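Local structure of HIT family hydrolase (Legionella pneumophila subsp. pneumophila, 6D6J) at residues B[84-94]-B[107-118]. The protein is probably a zinc-containing hydrolase of the histidine triad family, expected to act through a histidine that is transiently adenylylated. Sequence-based numbering, arbitrary orientation.
Sequences LSEMGYRLVFN and HLHLLGGRQMTW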
ATOM      1  N   LEU B  84      13.082   2.012 -10.577  1.00  7.07           N
ATOM      2  CA  LEU B  84      11.692   1.753 -10.947  1.00  6.91           C
ATOM      3  C   LEU B  84      10.841   3.012 -11.027  1.00  6.34           C
ATOM      4  O   LEU B  84       9.742   2.963 -11.599  1.00  6.96           O
ATOM      5  CB  LEU B  84      11.036   0.813  -9.926  1.00  7.50           C
ATOM      6  CG  LEU B  84      11.808  -0.470  -9.601  1.00  7.84           C
ATOM      7  CD1 LEU B  84      11.044  -1.265  -8.535  1.00  8.48           C
ATOM      8  CD2 LEU B  84      12.043  -1.298 -10.873  1.00  8.79           C
ATOM      9  N   SER B  85      11.292   4.110 -10.417  1.00  7.05           N
ATOM     10  CA  SER B  85      10.414   5.244 -10.162  1.00  7.50           C
ATOM     11  C   SER B  85      10.130   6.086 -11.398  1.00  8.22           C
ATOM     12  O   SER B  85       9.044   6.660 -11.497  1.00  9.20           O
ATOM     13  CB  SER B  85      11.000   6.100  -9.042  1.00  8.11           C
ATOM     14  OG  SER B  85      12.330   6.480  -9.339  1.00  9.02           O
ATOM     15  N   GLU B  86      11.076   6.195 -12.331  1.00  9.61           N
ATOM     16  CA  GLU B  86      10.828   7.029 -13.504  1.00 11.19           C
ATOM     17  C   GLU B  86       9.717   6.445 -14.373  1.00 10.50           C
ATOM     18  O   GLU B  86       8.805   7.162 -14.802  1.00 12.05           O
ATOM     19  CB  GLU B  86      12.117   7.217 -14.300  1.00 13.98           C
ATOM     20  CG  GLU B  86      13.117   8.124 -13.613  1.00 18.90           C
ATOM     21  CD  GLU B  86      12.588   9.536 -13.438  1.00 23.64           C
ATOM     22  OE1 GLU B  86      12.195  10.148 -14.454  1.00 25.43           O
ATOM     23  OE2 GLU B  86      12.548  10.025 -12.280  1.00 25.35           O
ATOM     24  N   MET B  87       9.764   5.138 -14.637  1.00  9.13           N
ATOM     25  CA  MET B  87       8.689   4.528 -15.409  1.00  9.06           C
ATOM     26  C   MET B  87       7.437   4.363 -14.564  1.00  8.29           C
ATOM     27  O   MET B  87       6.331   4.579 -15.057  1.00  9.87           O
ATOM     28  CB  MET B  87       9.135   3.179 -15.963  1.00 11.16           C
ATOM     29  CG  MET B  87      10.212   3.295 -17.024  1.00 15.01           C
ATOM     30  SD  MET B  87       9.660   4.122 -18.526  1.00 19.07           S
ATOM     31  CE  MET B  87       8.622   2.827 -19.206  1.00 21.19           C
ATOM     32  N   GLY B  88       7.594   3.974 -13.302  1.00  7.06           N
ATOM     33  CA  GLY B  88       6.472   3.792 -12.399  1.00  6.33           C
ATOM     34  C   GLY B  88       6.379   2.380 -11.867  1.00  5.72           C
ATOM     35  O   GLY B  88       6.987   1.443 -12.401  1.00  6.57           O
ATOM     36  N   TYR B  89       5.605   2.213 -10.802  1.00  4.81           N
ATOM     37  CA  TYR B  89       5.593   0.958 -10.052  1.00  4.57           C
ATOM     38  C   TYR B  89       4.327   0.912  -9.210  1.00  3.75           C
ATOM     39  O   TYR B  89       3.587   1.899  -9.113  1.00  4.79           O
ATOM     40  CB  TYR B  89       6.853   0.807  -9.189  1.00  5.23           C
ATOM     41  CG  TYR B  89       7.011   1.906  -8.164  1.00  4.39           C
ATOM     42  CD1 TYR B  89       7.704   3.083  -8.464  1.00  5.11           C
ATOM     43  CD2 TYR B  89       6.441   1.788  -6.902  1.00  5.00           C
ATOM     44  CE1 TYR B  89       7.840   4.102  -7.515  1.00  5.71           C
ATOM     45  CE2 TYR B  89       6.581   2.779  -5.960  1.00  4.93           C
ATOM     46  CZ  TYR B  89       7.280   3.922  -6.259  1.00  4.97           C
ATOM     47  OH  TYR B  89       7.392   4.888  -5.292  1.00  6.37           O
ATOM     48  N   ARG B  90       4.087  -0.245  -8.600  1.00  3.81           N
ATOM     49  CA  ARG B  90       2.915  -0.454  -7.767  1.00  4.19           C
ATOM     50  C   ARG B  90       3.330  -0.934  -6.385  1.00  4.03           C
ATOM     51  O   ARG B  90       4.281  -1.721  -6.239  1.00  5.20           O
ATOM     52  CB  ARG B  90       1.985  -1.475  -8.427  1.00  4.41           C
ATOM     53  CG  ARG B  90       0.732  -1.830  -7.605  1.00  4.43           C
ATOM     54  CD  ARG B  90      -0.309  -2.522  -8.469  1.00  5.26           C
ATOM     55  NE  ARG B  90      -0.834  -1.588  -9.463  1.00  5.17           N
ATOM     56  CZ  ARG B  90      -1.407  -1.931 -10.617  1.00  5.15           C
ATOM     57  NH1 ARG B  90      -1.534  -3.218 -10.967  1.00  5.61           N
ATOM     58  NH2 ARG B  90      -1.819  -0.966 -11.435  1.00  6.20           N
ATOM     59  N   LEU B  91       2.609  -0.459  -5.369  1.00  4.30           N
ATOM     60  CA  LEU B  91       2.795  -0.865  -3.975  1.00  3.80           C
ATOM     61  C   LEU B  91       1.524  -1.561  -3.499  1.00  3.88           C
ATOM     62  O   LEU B  91       0.419  -1.044  -3.720  1.00  4.74           O
ATOM     63  CB  LEU B  91       3.057   0.367  -3.104  1.00  4.04           C
ATOM     64  CG  LEU B  91       4.332   1.158  -3.426  1.00  4.61           C
ATOM     65  CD1 LEU B  91       4.376   2.445  -2.637  1.00  5.64           C
ATOM     66  CD2 LEU B  91       5.569   0.331  -3.162  1.00  6.05           C
ATOM     67  N   VAL B  92       1.666  -2.727  -2.864  1.00  3.95           N
ATOM     68  CA  VAL B  92       0.500  -3.520  -2.464  1.00  3.90           C
ATOM     69  C   VAL B  92       0.683  -4.044  -1.044  1.00  3.97           C
ATOM     70  O   VAL B  92       1.697  -4.689  -0.746  1.00  4.37           O
ATOM     71  CB  VAL B  92       0.282  -4.724  -3.408  1.00  4.90           C
ATOM     72  CG1 VAL B  92      -0.973  -5.491  -3.003  1.00  5.80           C
ATOM     73  CG2 VAL B  92       0.196  -4.269  -4.863  1.00  5.84           C
ATOM     74  N   PHE B  93      -0.332  -3.852  -0.190  1.00  4.20           N
ATOM     75  CA  PHE B  93      -0.475  -4.637   1.040  1.00  4.45           C
ATOM     76  C   PHE B  93      -1.633  -5.606   0.851  1.00  4.77           C
ATOM     77  O   PHE B  93      -2.742  -5.188   0.500  1.00  5.89           O
ATOM     78  CB  PHE B  93      -0.829  -3.792   2.278  1.00  5.03           C
ATOM     79  CG  PHE B  93       0.295  -2.960   2.855  1.00  5.44           C
ATOM     80  CD1 PHE B  93       1.392  -3.559   3.487  1.00  6.28           C
ATOM     81  CD2 PHE B  93       0.198  -1.571   2.845  1.00  6.46           C
ATOM     82  CE1 PHE B  93       2.379  -2.767   4.067  1.00  7.24           C
ATOM     83  CE2 PHE B  93       1.191  -0.784   3.415  1.00  7.37           C
ATOM     84  CZ  PHE B  93       2.265  -1.383   4.039  1.00  7.70           C
ATOM     85  N   ASN B  94      -1.399  -6.884   1.120  1.00  4.84           N
ATOM     86  CA  ASN B  94      -2.460  -7.882   1.158  1.00  5.07           C
ATOM     87  C   ASN B  94      -2.835  -8.132   2.608  1.00  5.05           C
ATOM     88  O   ASN B  94      -1.958  -8.187   3.474  1.00  5.83           O
ATOM     89  CB  ASN B  94      -1.961  -9.192   0.559  1.00  5.86           C
ATOM     90  CG  ASN B  94      -1.744  -9.099  -0.936  1.00  6.54           C
ATOM     91  OD1 ASN B  94      -2.223  -8.175  -1.595  1.00  6.52           O
ATOM     92  ND2 ASN B  94      -1.062 -10.092  -1.491  1.00  7.63           N
ATOM     93  N   HIS B 107       4.010  -7.188   5.117  1.00  5.30           N
ATOM     94  CA  HIS B 107       4.986  -6.946   4.067  1.00  5.34           C
ATOM     95  C   HIS B 107       4.350  -6.067   3.010  1.00  5.27           C
ATOM     96  O   HIS B 107       3.217  -6.297   2.587  1.00  6.38           O
ATOM     97  CB  HIS B 107       5.508  -8.252   3.445  1.00  5.68           C
ATOM     98  CG  HIS B 107       4.437  -9.232   3.066  1.00  6.69           C
ATOM     99  ND1 HIS B 107       3.751  -9.977   4.001  1.00  7.37           N
ATOM    100  CD2 HIS B 107       3.995  -9.649   1.856  1.00  8.40           C
ATOM    101  CE1 HIS B 107       2.907 -10.788   3.386  1.00  7.95           C
ATOM    102  NE2 HIS B 107       3.027 -10.602   2.083  1.00  9.11           N
ATOM    103  N   LEU B 108       5.088  -5.062   2.584  1.00  4.81           N
ATOM    104  CA  LEU B 108       4.680  -4.223   1.464  1.00  4.22           C
ATOM    105  C   LEU B 108       5.351  -4.749   0.198  1.00  4.10           C
ATOM    106  O   LEU B 108       6.583  -4.881   0.149  1.00  5.17           O
ATOM    107  CB  LEU B 108       5.106  -2.779   1.725  1.00  4.54           C
ATOM    108  CG  LEU B 108       4.735  -1.740   0.665  1.00  4.82           C
ATOM    109  CD1 LEU B 108       3.236  -1.770   0.408  1.00  5.86           C
ATOM    110  CD2 LEU B 108       5.135  -0.362   1.174  1.00  6.40           C
ATOM    111  N   HIS B 109       4.545  -5.045  -0.826  1.00  4.01           N
ATOM    112  CA  HIS B 109       5.082  -5.456  -2.118  1.00  4.01           C
ATOM    113  C   HIS B 109       5.410  -4.231  -2.952  1.00  3.87           C
ATOM    114  O   HIS B 109       4.601  -3.300  -3.045  1.00  4.97           O
ATOM    115  CB  HIS B 109       4.040  -6.237  -2.917  1.00  4.88           C
ATOM    116  CG  HIS B 109       3.615  -7.521  -2.302  1.00  4.95           C
ATOM    117  ND1 HIS B 109       4.226  -8.724  -2.595  1.00  5.73           N
ATOM    118  CD2 HIS B 109       2.601  -7.800  -1.451  1.00  6.31           C
ATOM    119  CE1 HIS B 109       3.629  -9.684  -1.911  1.00  6.19           C
ATOM    120  NE2 HIS B 109       2.625  -9.153  -1.230  1.00  6.26           N
ATOM    121  N   LEU B 110       6.581  -4.251  -3.586  1.00  4.22           N
ATOM    122  CA  LEU B 110       7.001  -3.223  -4.532  1.00  4.26           C
ATOM    123  C   LEU B 110       7.242  -3.924  -5.863  1.00  4.64           C
ATOM    124  O   LEU B 110       8.154  -4.755  -5.971  1.00  4.76           O
ATOM    125  CB  LEU B 110       8.267  -2.535  -4.023  1.00  4.86           C
ATOM    126  CG  LEU B 110       9.102  -1.711  -5.010  1.00  5.23           C
ATOM    127  CD1 LEU B 110       8.302  -0.649  -5.729  1.00  6.36           C
ATOM    128  CD2 LEU B 110      10.278  -1.096  -4.270  1.00  6.42           C
ATOM    129  N   LEU B 111       6.414  -3.621  -6.860  1.00  4.50           N
ATOM    130  CA  LEU B 111       6.451  -4.304  -8.155  1.00  4.36           C
ATOM    131  C   LEU B 111       6.722  -3.292  -9.258  1.00  4.24           C
ATOM    132  O   LEU B 111       6.034  -2.268  -9.346  1.00  4.61           O
ATOM    133  CB  LEU B 111       5.101  -4.968  -8.457  1.00  5.58           C
ATOM    134  CG  LEU B 111       4.605  -5.984  -7.429  1.00  7.02           C
ATOM    135  CD1 LEU B 111       3.493  -5.401  -6.571  1.00  8.23           C
ATOM    136  CD2 LEU B 111       4.144  -7.274  -8.119  1.00  9.54           C
ATOM    137  N   GLY B 112       7.699  -3.581 -10.110  1.00  4.69           N
ATOM    138  CA  GLY B 112       7.949  -2.707 -11.239  1.00  5.63           C
ATOM    139  C   GLY B 112       8.713  -3.403 -12.336  1.00  4.67           C
ATOM    140  O   GLY B 112       8.905  -4.624 -12.318  1.00  5.76           O
ATOM    141  N   GLY B 113       9.134  -2.606 -13.321  1.00  5.61           N
ATOM    142  CA  GLY B 113       9.893  -3.110 -14.444  1.00  5.92           C
ATOM    143  C   GLY B 113       9.051  -3.487 -15.631  1.00  6.76           C
ATOM    144  O   GLY B 113       9.598  -3.952 -16.632  1.00  7.76           O
ATOM    145  N   ARG B 114       7.739  -3.337 -15.532  1.00  6.83           N
ATOM    146  CA  ARG B 114       6.825  -3.465 -16.651  1.00  6.90           C
ATOM    147  C   ARG B 114       5.629  -2.576 -16.356  1.00  7.03           C
ATOM    148  O   ARG B 114       5.460  -2.074 -15.241  1.00  6.76           O
ATOM    149  CB  ARG B 114       6.345  -4.908 -16.837  1.00  6.72           C
ATOM    150  CG  ARG B 114       5.518  -5.453 -15.673  1.00  7.39           C
ATOM    151  CD  ARG B 114       4.830  -6.757 -16.068  1.00  8.08           C
ATOM    152  NE  ARG B 114       4.308  -7.501 -14.914  1.00  8.40           N
ATOM    153  CZ  ARG B 114       3.114  -7.292 -14.352  1.00  8.38           C
ATOM    154  NH1 ARG B 114       2.310  -6.334 -14.807  1.00  8.14           N
ATOM    155  NH2 ARG B 114       2.726  -8.029 -13.316  1.00  8.96           N
ATOM    156  N   GLN B 115       4.780  -2.397 -17.358  1.00  7.18           N
ATOM    157  CA  GLN B 115       3.500  -1.738 -17.133  1.00  7.31           C
ATOM    158  C   GLN B 115       2.646  -2.591 -16.193  1.00  6.66           C
ATOM    159  O   GLN B 115       2.412  -3.782 -16.448  1.00  7.66           O
ATOM    160  CB  GLN B 115       2.774  -1.532 -18.466  1.00  7.62           C
ATOM    161  CG  GLN B 115       1.404  -0.887 -18.296  1.00  8.01           C
ATOM    162  CD  GLN B 115       1.519   0.558 -17.842  1.00  8.68           C
ATOM    163  OE1 GLN B 115       2.189   1.360 -18.485  1.00  9.89           O
ATOM    164  NE2 GLN B 115       0.877   0.891 -16.733  1.00  7.94           N
ATOM    165  N   MET B 116       2.192  -1.992 -15.099  1.00  6.56           N
ATOM    166  CA  MET B 116       1.241  -2.643 -14.206  1.00  6.79           C
ATOM    167  C   MET B 116      -0.162  -2.347 -14.724  1.00  6.59           C
ATOM    168  O   MET B 116      -0.438  -1.240 -15.193  1.00  8.18           O
ATOM    169  CB  MET B 116       1.436  -2.126 -12.775  1.00  7.03           C
ATOM    170  CG  MET B 116       2.897  -2.270 -12.285  1.00  7.68           C
ATOM    171  SD  MET B 116       3.571  -3.941 -12.352  1.00  8.21           S
ATOM    172  CE  MET B 116       2.472  -4.813 -11.235  1.00  8.70           C
ATOM    173  N   THR B 117      -1.047  -3.340 -14.650  1.00  6.22           N
ATOM    174  CA  THR B 117      -2.343  -3.272 -15.321  1.00  6.65           C
ATOM    175  C   THR B 117      -3.477  -3.242 -14.302  1.00  6.40           C
ATOM    176  O   THR B 117      -3.277  -3.371 -13.085  1.00  7.03           O
ATOM    177  CB  THR B 117      -2.508  -4.435 -16.313  1.00  8.72           C
ATOM    178  OG1 THR B 117      -2.501  -5.671 -15.591  1.00  9.43           O
ATOM    179  CG2 THR B 117      -1.385  -4.438 -17.344  1.00  9.83           C
ATOM    180  N   TRP B 118      -4.690  -3.046 -14.808  1.00  7.01           N
ATOM    181  CA  TRP B 118      -5.843  -2.813 -13.954  1.00  7.40           C
ATOM    182  C   TRP B 118      -6.934  -3.794 -14.369  1.00  8.59           C
ATOM    183  O   TRP B 118      -7.188  -3.953 -15.571  1.00  9.67           O
ATOM    184  CB  TRP B 118      -6.334  -1.367 -14.127  1.00  8.01           C
ATOM    185  CG  TRP B 118      -7.099  -0.827 -12.946  1.00  7.53           C
ATOM    186  CD1 TRP B 118      -8.409  -0.415 -12.915  1.00  8.18           C
ATOM    187  CD2 TRP B 118      -6.587  -0.621 -11.625  1.00  7.16           C
ATOM    188  NE1 TRP B 118      -8.731   0.046 -11.658  1.00  8.19           N
ATOM    189  CE2 TRP B 118      -7.629  -0.068 -10.847  1.00  7.55           C
ATOM    190  CE3 TRP B 118      -5.332  -0.828 -11.029  1.00  7.15           C
ATOM    191  CZ2 TRP B 118      -7.462   0.268  -9.503  1.00  7.99           C
ATOM    192  CZ3 TRP B 118      -5.163  -0.490  -9.696  1.00  7.78           C
ATOM    193  CH2 TRP B 118      -6.226   0.044  -8.945  1.00  7.94           C
TER
HETATM  194  O   HOH W   1       6.594   0.531 -15.047  1.00  8.94           O
HETATM  195  O   HOH W   2       9.340   0.122 -12.922  1.00  9.49           O
HETATM  196  O   HOH W   3      -2.863  -0.187 -13.994  1.00  9.04           O
HETATM  197  O   HOH W   4       1.143  -7.933   1.947  1.00  7.33           O
HETATM  198  O   HOH W   5       1.006  -7.411   4.827  1.00  9.37           O
HETATM  199  O   HOH W   6       1.060 -11.146   0.265  1.00 13.16           O
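The carbonyl O of Thr117 takes a short bond, 2.7 Å, from Arg90 NH1 and a weak one from NH2, so two nitrogens of one guanidinium close on it nearly in their own plane. Arg90 belongs to strand 89-94, which pairs antiparallel with strand 108-112 of the histidine triad fold. With its CG trans to the backbone N (chi1 177°) and a bend at chi3, the side chain extends to the chain leaving the sheet. There Met116 CB lies 3.5 Å above the centre of the guanidinium, Trp118 CZ3 stands over the opposite face, displaced toward the guanidinium rim, with the indole edge-on (planes 67° apart), and water 3 joins NH2 to Met116 O; Arg90 NE reaches Asn94 OD1 of the second subunit, whose strand continues the sheet. Reciprocal backbone bonds couple Arg90 to Leu111 and Val92 to His109. On the face where Tyr89 and Leu91 also touch helix 62-81, Leu110 CD1 presses 3.3 Å from Tyr89 CD2 and also meets Leu84 and Leu91. The Leu108 branch sets CD1 3.6 Å from the Phe93 ring centroid, 6° off its normal, a CH-pi contact that the flat phenyl face accommodates. His107, the predicted nucleophile, has ND1 bonded to His105 O, while His109 ND1 is hydrogen-bonded to His45 NE2. Water 6 bridges His107 NE2 (2.7 Å) and His109 NE2 to Asn94 ND2, which donates to it at 2.9 Å.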